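Local coordinates for lipoprotein (Shewanella oneidensis, PDB 3LHN) that is of unknown function but, as an NlpE-type lipoprotein with a calycin-like barrel, probably acts at the cell envelope and may bind a lipid-like ligand, at residues V32-L37 and Q46-L51; E58-Y63 and I70-G75; S41-Q46 and I62-D67. All coordinates share one frame; numbering follows the deposited sequence. Where two conformers were deposited one is given.

Contact 1 (V32-L37 and Q46-L51)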
# COMPACT_ATOMS: atom_id res chain seq x y z
N VAL A 32 13.42 18.41 11.69
CA VAL A 32 12.60 17.35 12.18
C VAL A 32 11.17 17.80 12.32
O VAL A 32 10.89 18.84 12.91
CB VAL A 32 13.11 16.90 13.57
CG1 VAL A 32 12.27 15.74 14.16
CG2 VAL A 32 14.60 16.50 13.49
N TYR A 33 10.24 17.05 11.78
CA TYR A 33 8.82 17.37 11.75
C TYR A 33 8.02 16.25 12.34
O TYR A 33 8.34 15.05 12.09
CB TYR A 33 8.40 17.60 10.29
CG TYR A 33 9.16 18.70 9.58
CD1 TYR A 33 10.40 18.44 8.97
CD2 TYR A 33 8.61 19.98 9.46
CE1 TYR A 33 11.10 19.43 8.35
CE2 TYR A 33 9.28 20.98 8.81
CZ TYR A 33 10.53 20.69 8.25
OH TYR A 33 11.20 21.70 7.55
N GLU A 34 7.01 16.59 13.14
CA GLU A 34 6.26 15.58 13.87
C GLU A 34 4.77 15.80 13.78
O GLU A 34 4.28 16.96 13.70
CB GLU A 34 6.65 15.67 15.35
CG GLU A 34 8.10 15.32 15.62
CD GLU A 34 8.52 15.45 17.09
OE1 GLU A 34 7.83 16.11 17.87
OE2 GLU A 34 9.58 14.93 17.43
N GLY A 35 4.02 14.72 13.78
CA GLY A 35 2.58 14.79 13.86
C GLY A 35 2.00 13.41 14.05
O GLY A 35 2.75 12.46 14.16
N VAL A 36 0.68 13.32 14.14
CA VAL A 36 -0.01 12.05 14.25
C VAL A 36 -0.99 11.97 13.06
O VAL A 36 -1.98 12.68 13.02
CB VAL A 36 -0.74 11.85 15.56
CG1 VAL A 36 -1.39 10.40 15.54
CG2 VAL A 36 0.19 12.01 16.79
N LEU A 37 -0.63 11.17 12.07
CA LEU A 37 -1.35 11.09 10.82
C LEU A 37 -2.47 10.07 10.93
O LEU A 37 -2.39 9.12 11.73
CB LEU A 37 -0.41 10.64 9.71
CG LEU A 37 0.76 11.54 9.28
CD1 LEU A 37 1.72 10.84 8.34
CD2 LEU A 37 0.27 12.83 8.66
N GLN A 46 1.99 7.97 14.68
CA GLN A 46 2.84 8.98 15.30
C GLN A 46 4.10 9.05 14.46
O GLN A 46 4.90 8.10 14.43
CB GLN A 46 3.12 8.59 16.73
CG GLN A 46 4.01 9.52 17.50
CD GLN A 46 4.05 9.19 19.00
OE1 GLN A 46 3.04 8.79 19.62
NE2 GLN A 46 5.22 9.35 19.59
N THR A 47 4.30 10.15 13.79
CA THR A 47 5.29 10.30 12.74
C THR A 47 6.36 11.32 13.06
O THR A 47 6.06 12.40 13.55
CB THR A 47 4.56 10.77 11.46
OG1 THR A 47 3.59 9.79 11.10
CG2 THR A 47 5.54 11.02 10.27
N THR A 48 7.60 10.98 12.79
CA THR A 48 8.76 11.87 12.91
C THR A 48 9.52 11.77 11.60
O THR A 48 9.97 10.68 11.20
CB THR A 48 9.67 11.47 14.09
OG1 THR A 48 8.89 11.34 15.30
CG2 THR A 48 10.79 12.50 14.28
N LEU A 49 9.58 12.87 10.86
CA LEU A 49 10.24 12.91 9.53
C LEU A 49 11.35 13.94 9.61
O LEU A 49 11.12 15.10 9.89
CB LEU A 49 9.22 13.25 8.47
CG LEU A 49 9.76 13.44 7.06
CD1 LEU A 49 10.61 12.22 6.58
CD2 LEU A 49 8.57 13.66 6.10
N THR A 50 12.57 13.46 9.37
CA THR A 50 13.80 14.25 9.44
C THR A 50 14.33 14.42 8.02
O THR A 50 14.62 13.43 7.35
CB THR A 50 14.86 13.62 10.33
OG1 THR A 50 14.31 13.45 11.63
CG2 THR A 50 16.06 14.52 10.43
N LEU A 51 14.49 15.66 7.58
CA LEU A 51 15.02 16.00 6.26
C LEU A 51 16.40 16.61 6.40
O LEU A 51 16.63 17.48 7.25
CB LEU A 51 14.13 17.03 5.54
CG LEU A 51 12.65 16.71 5.42
CD1 LEU A 51 11.97 17.85 4.60
CD2 LEU A 51 12.38 15.34 4.75
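Tyr33 and Leu49 form a hydrogen-bonded antiparallel pair, as do Gly35 and Thr47, and the two strand axes, 4.6 Å apart at closest, run at 164°. The bonds accepted by strand 32-37 are the straighter ones: Leu49 N gives to Tyr33 O at 2.8 Å with 170° at the hydrogen, whereas the bond from Tyr33 N to Leu49 O is more bent. Side chains then alternate between two faces. On the one with Val32, Glu34, Thr48 and Thr50, CG1 of Val32 meets CG2 of Thr48 at 3.6 Å, and CG2 of Val32 lies alongside the hydroxyl of Thr50. With CG1 turned opposite the backbone N (chi1 -179°), both branches of the valine are in use. Cutting Val32 back to an alanine removes both branches and would probably open a gap beside the Thr48 methyl and leave Thr50 less well covered. Glu34 runs beside Thr48 while its OE2 forms a salt bridge with Lys124. On the buried face, the Tyr33 ring presents its edge to Leu49 O, CD1 at 3.5 Å, and its CE1 stands 4.2 Å from Leu51 CD1; its hydroxyl bonds to Trp29 O. Leu37 CD1 comes within 3.5 Å of Thr47 OG1, which is hydrogen-bonded to Ile45 O. Leu121, on the strand flanking 31-37, and Leu101 of strand 100-103 pack on this face, the inside-outside alternation of an antiparallel hairpin in a closed calycin-type barrel.

Contact 2 (E58-Y63 and I70-G75)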
# COMPACT_ATOMS: atom_id res chain seq x y z
N GLU A 58 15.06 10.52 7.06
CA GLU A 58 14.76 9.40 7.97
C GLU A 58 13.35 9.56 8.49
O GLU A 58 12.99 10.66 8.91
CB GLU A 58 15.77 9.34 9.12
CG GLU A 58 17.20 9.03 8.75
CD GLU A 58 18.03 8.53 9.93
OE1 GLU A 58 17.59 8.69 11.11
OE2 GLU A 58 19.12 7.93 9.67
N LEU A 59 12.55 8.50 8.44
CA LEU A 59 11.16 8.55 8.84
C LEU A 59 10.97 7.50 9.93
O LEU A 59 11.47 6.35 9.79
CB LEU A 59 10.26 8.24 7.66
CG LEU A 59 8.77 8.07 7.87
CD1 LEU A 59 8.10 9.39 8.30
CD2 LEU A 59 8.06 7.49 6.60
N LYS A 60 10.38 7.89 11.05
CA LYS A 60 9.90 6.93 12.03
C LYS A 60 8.38 7.06 12.09
O LYS A 60 7.82 8.16 12.17
CB LYS A 60 10.52 7.17 13.40
CG LYS A 60 9.97 6.23 14.46
CD LYS A 60 10.58 6.59 15.81
CE LYS A 60 10.41 5.53 16.84
NZ LYS A 60 11.04 6.08 18.10
N SER A 61 7.73 5.92 12.10
CA SER A 61 6.25 5.86 12.12
C SER A 61 5.84 4.84 13.17
O SER A 61 6.15 3.67 12.99
CB SER A 61 5.68 5.39 10.78
OG SER A 61 6.08 6.23 9.69
N ILE A 62 5.21 5.27 14.26
CA ILE A 62 4.65 4.34 15.23
C ILE A 62 3.18 4.21 14.96
O ILE A 62 2.39 5.18 15.05
CB ILE A 62 4.85 4.81 16.66
CG1 ILE A 62 6.35 5.12 16.88
CG2 ILE A 62 4.29 3.82 17.67
CD1 ILE A 62 6.66 5.56 18.30
N TYR A 63 2.78 3.00 14.54
CA TYR A 63 1.39 2.69 14.30
C TYR A 63 0.76 2.37 15.64
O TYR A 63 1.00 1.33 16.25
CB TYR A 63 1.28 1.56 13.28
CG TYR A 63 1.65 2.00 11.90
CD1 TYR A 63 2.96 2.11 11.46
CD2 TYR A 63 0.67 2.34 11.00
CE1 TYR A 63 3.27 2.58 10.16
CE2 TYR A 63 0.96 2.78 9.73
CZ TYR A 63 2.25 2.90 9.31
OH TYR A 63 2.49 3.35 8.03
N ILE A 70 6.39 -0.41 14.83
CA ILE A 70 7.25 0.71 14.55
C ILE A 70 7.98 0.52 13.24
O ILE A 70 8.64 -0.51 13.02
CB ILE A 70 8.27 0.91 15.66
CG1 ILE A 70 7.53 1.13 17.01
CG2 ILE A 70 9.24 2.06 15.29
CD1 ILE A 70 8.46 1.45 18.22
N PHE A 71 7.86 1.50 12.35
CA PHE A 71 8.56 1.50 11.07
C PHE A 71 9.62 2.55 11.07
O PHE A 71 9.39 3.67 11.58
CB PHE A 71 7.64 1.91 9.94
CG PHE A 71 6.77 0.88 9.42
CD1 PHE A 71 5.84 0.26 10.24
CD2 PHE A 71 6.81 0.54 8.07
CE1 PHE A 71 4.99 -0.71 9.75
CE2 PHE A 71 5.94 -0.44 7.57
CZ PHE A 71 5.04 -1.06 8.41
N LYS A 72 10.77 2.25 10.51
CA LYS A 72 11.82 3.23 10.35
C LYS A 72 12.32 3.13 8.93
O LYS A 72 12.72 2.03 8.56
CB LYS A 72 12.94 2.99 11.30
CG LYS A 72 12.58 3.10 12.71
CD LYS A 72 13.77 2.94 13.55
CE LYS A 72 13.42 2.64 15.00
NZ LYS A 72 14.62 2.71 15.89
N VAL A 73 12.32 4.24 8.17
CA VAL A 73 12.64 4.25 6.74
C VAL A 73 13.75 5.27 6.53
O VAL A 73 13.67 6.38 7.08
CB VAL A 73 11.45 4.65 5.88
CG1 VAL A 73 11.77 4.56 4.37
CG2 VAL A 73 10.22 3.78 6.25
N ALA A 74 14.75 4.94 5.76
CA ALA A 74 15.79 5.88 5.41
C ALA A 74 15.92 5.83 3.91
O ALA A 74 15.94 4.76 3.27
CB ALA A 74 17.10 5.50 6.05
N GLY A 75 16.12 6.99 3.31
CA GLY A 75 16.26 7.08 1.88
C GLY A 75 16.53 8.47 1.40
O GLY A 75 16.99 9.31 2.16
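Strands 58-63 and 70-75 pair as neighbours in a beta hairpin of the antiparallel barrel, at a place where the second strand also pairs with an antiparallel strand of the second subunit, carrying the sheet across the interface. The pairing within the hairpin is regular. Leu59 with Val73 and Ser61 with Phe71 are hydrogen-bonded pairs, each joined by two bonds, and the one from Phe71 N to Ser61 O, 2.8 Å long, is practically straight at 179°. Lys60 with Lys72 is a non-hydrogen-bonded pair. On their face the apolar contact is made by Ile62, which lies beside Ile70 with their CG1 atoms 4.2 Å apart. The other face carries Leu59, Ser61, Phe71 and Val73. There Leu59 and Val73 meet through CB atoms, while Phe71 and Val73 also pack on Val73 and Phe71 of the second subunit. Phe71 sets CG opposite its carbonyl carbon, beside the backbone N (chi1 -81°), where its ring meets that of Tyr63. Toward the turn of the hairpin these two rings approach obliquely, planes at 54° and centroids 5.0 Å apart, with Tyr63 CE1 coming to 3.5 Å from Phe71 CD1.

Contact 3 (S41-Q46 and I62-D67)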
# COMPACT_ATOMS: atom_id res chain seq x y z
N SER A 41 -5.99 1.56 9.18
CA SER A 41 -6.60 0.53 10.02
C SER A 41 -6.00 0.44 11.40
O SER A 41 -5.80 -0.64 11.95
CB SER A 41 -6.55 -0.85 9.34
OG SER A 41 -5.21 -1.23 9.19
N CYS A 42 -5.80 1.60 11.99
CA CYS A 42 -5.25 1.70 13.33
C CYS A 42 -5.54 3.06 13.89
O CYS A 42 -6.06 3.94 13.20
CB CYS A 42 -3.78 1.33 13.33
SG CYS A 42 -2.57 2.61 12.95
N GLU A 43 -5.17 3.25 15.15
CA GLU A 43 -5.52 4.46 15.85
C GLU A 43 -4.95 5.72 15.19
O GLU A 43 -5.59 6.77 15.15
CB GLU A 43 -5.04 4.34 17.30
CG GLU A 43 -5.03 5.67 18.03
CD GLU A 43 -4.74 5.55 19.50
OE1 GLU A 43 -5.01 4.49 20.09
OE2 GLU A 43 -4.33 6.59 20.04
N GLY A 44 -3.71 5.65 14.72
CA GLY A 44 -3.07 6.78 14.13
C GLY A 44 -1.59 6.46 13.93
O GLY A 44 -1.13 5.43 14.42
N ILE A 45 -0.88 7.34 13.24
CA ILE A 45 0.53 7.08 12.94
C ILE A 45 1.35 8.22 13.55
O ILE A 45 1.38 9.33 12.98
CB ILE A 45 0.83 6.97 11.46
CG1 ILE A 45 -0.18 6.09 10.71
CG2 ILE A 45 2.24 6.39 11.28
CD1 ILE A 45 0.01 6.13 9.19
N GLN A 46 1.99 7.97 14.68
CA GLN A 46 2.84 8.98 15.30
C GLN A 46 4.10 9.05 14.46
O GLN A 46 4.90 8.10 14.43
CB GLN A 46 3.12 8.59 16.73
CG GLN A 46 4.01 9.52 17.50
CD GLN A 46 4.05 9.19 19.00
OE1 GLN A 46 3.04 8.79 19.62
NE2 GLN A 46 5.22 9.35 19.59
N ILE A 62 5.21 5.27 14.26
CA ILE A 62 4.65 4.34 15.23
C ILE A 62 3.18 4.21 14.96
O ILE A 62 2.39 5.18 15.05
CB ILE A 62 4.85 4.81 16.66
CG1 ILE A 62 6.35 5.12 16.88
CG2 ILE A 62 4.29 3.82 17.67
CD1 ILE A 62 6.66 5.56 18.30
N TYR A 63 2.78 3.00 14.54
CA TYR A 63 1.39 2.69 14.30
C TYR A 63 0.76 2.37 15.64
O TYR A 63 1.00 1.33 16.25
CB TYR A 63 1.28 1.56 13.28
CG TYR A 63 1.65 2.00 11.90
CD1 TYR A 63 2.96 2.11 11.46
CD2 TYR A 63 0.67 2.34 11.00
CE1 TYR A 63 3.27 2.58 10.16
CE2 TYR A 63 0.96 2.78 9.73
CZ TYR A 63 2.25 2.90 9.31
OH TYR A 63 2.49 3.35 8.03
N LEU A 64 -0.08 3.27 16.09
CA LEU A 64 -0.67 3.27 17.42
C LEU A 64 -1.85 2.30 17.49
O LEU A 64 -2.47 1.97 16.48
CB LEU A 64 -1.19 4.67 17.77
CG LEU A 64 -0.13 5.76 17.72
CD1 LEU A 64 -0.83 7.12 17.86
CD2 LEU A 64 0.99 5.50 18.76
N GLY A 65 -2.15 1.88 18.70
CA GLY A 65 -3.30 1.03 18.98
C GLY A 65 -2.95 -0.19 19.79
O GLY A 65 -1.84 -0.32 20.34
N LYS A 66 -3.90 -1.11 19.81
CA LYS A 66 -3.79 -2.32 20.60
C LYS A 66 -2.70 -3.26 20.04
O LYS A 66 -2.23 -4.16 20.74
CB LYS A 66 -5.18 -3.00 20.67
CG LYS A 66 -6.30 -2.19 21.43
CD LYS A 66 -7.77 -2.65 21.11
N ASP A 67 -2.33 -3.06 18.77
CA ASP A 67 -1.31 -3.85 18.09
C ASP A 67 -0.16 -2.96 17.55
O ASP A 67 0.02 -2.86 16.35
CB ASP A 67 -1.95 -4.60 16.93
CG ASP A 67 -0.98 -5.52 16.23
OD1 ASP A 67 0.05 -5.87 16.87
OD2 ASP A 67 -1.24 -5.92 15.07
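Ile45 sets CG2 opposite its backbone N and CG1 beside it (chi1 -46°), and Tyr63 swings its ring opposite its own carbonyl carbon (chi1 -72°), which lays the branched side chain over the aromatic face. This CH-pi contact lies near the outer end of the hairpin formed by strands 44-51 and 56-64 of the barrel. CG2 of Ile45 is 4.0 Å from the ring centroid and only 10° off the ring normal, while CD1 reaches Tyr63 CE2 at 3.5 Å. Cys42, disulfide-bonded to Cys39, brings SG to the edge of the same ring, 3.8 Å from Tyr63 CD2, a sulfur-aromatic contact. The backbone pairing rests on Gln46 and Ile62, which bond mutually; Leu64 N also gives a hydrogen bond to Gly44 O at 2.9 Å. Glu43 N gives a longer, bent hydrogen bond to Leu64 O, 3.3 Å, from above the carbonyl plane. The extended Glu43 chain crosses Leu64, and its OE1 bonds to Thr112 OG1 of the third subunit. Gly65 has a positive phi, and at its backbone angles a CB would jam against the preceding carbonyl oxygen. On the face with Gln46, Leu64 CD2 lies 4.0 Å from Gln46 OE1.

In the fold
The three contacts make one continuous run of sheet through strands 31-37, 44-51, 56-64 and 69-79. Contacts 1 and 2, with centres about 9 Å apart, are joined directly by Lys60 N and Thr48 O at 2.8 Å, probably a hydrogen bond, and by Thr47 CG2 on Leu59 CD1 at 3.6 Å. Contact 3 continues the middle pairing outward: it shares Gln46 with contact 1 and Ile62 and Tyr63 with contact 2, its centre about 17 Å from that of the chain against about 7 Å for contact 1. Ser61 CB touches Ile45 CG2 at 3.6 Å. Glycerol, probably from crystallisation, lies at Val36 of contact 1 and Glu43 of contact 3.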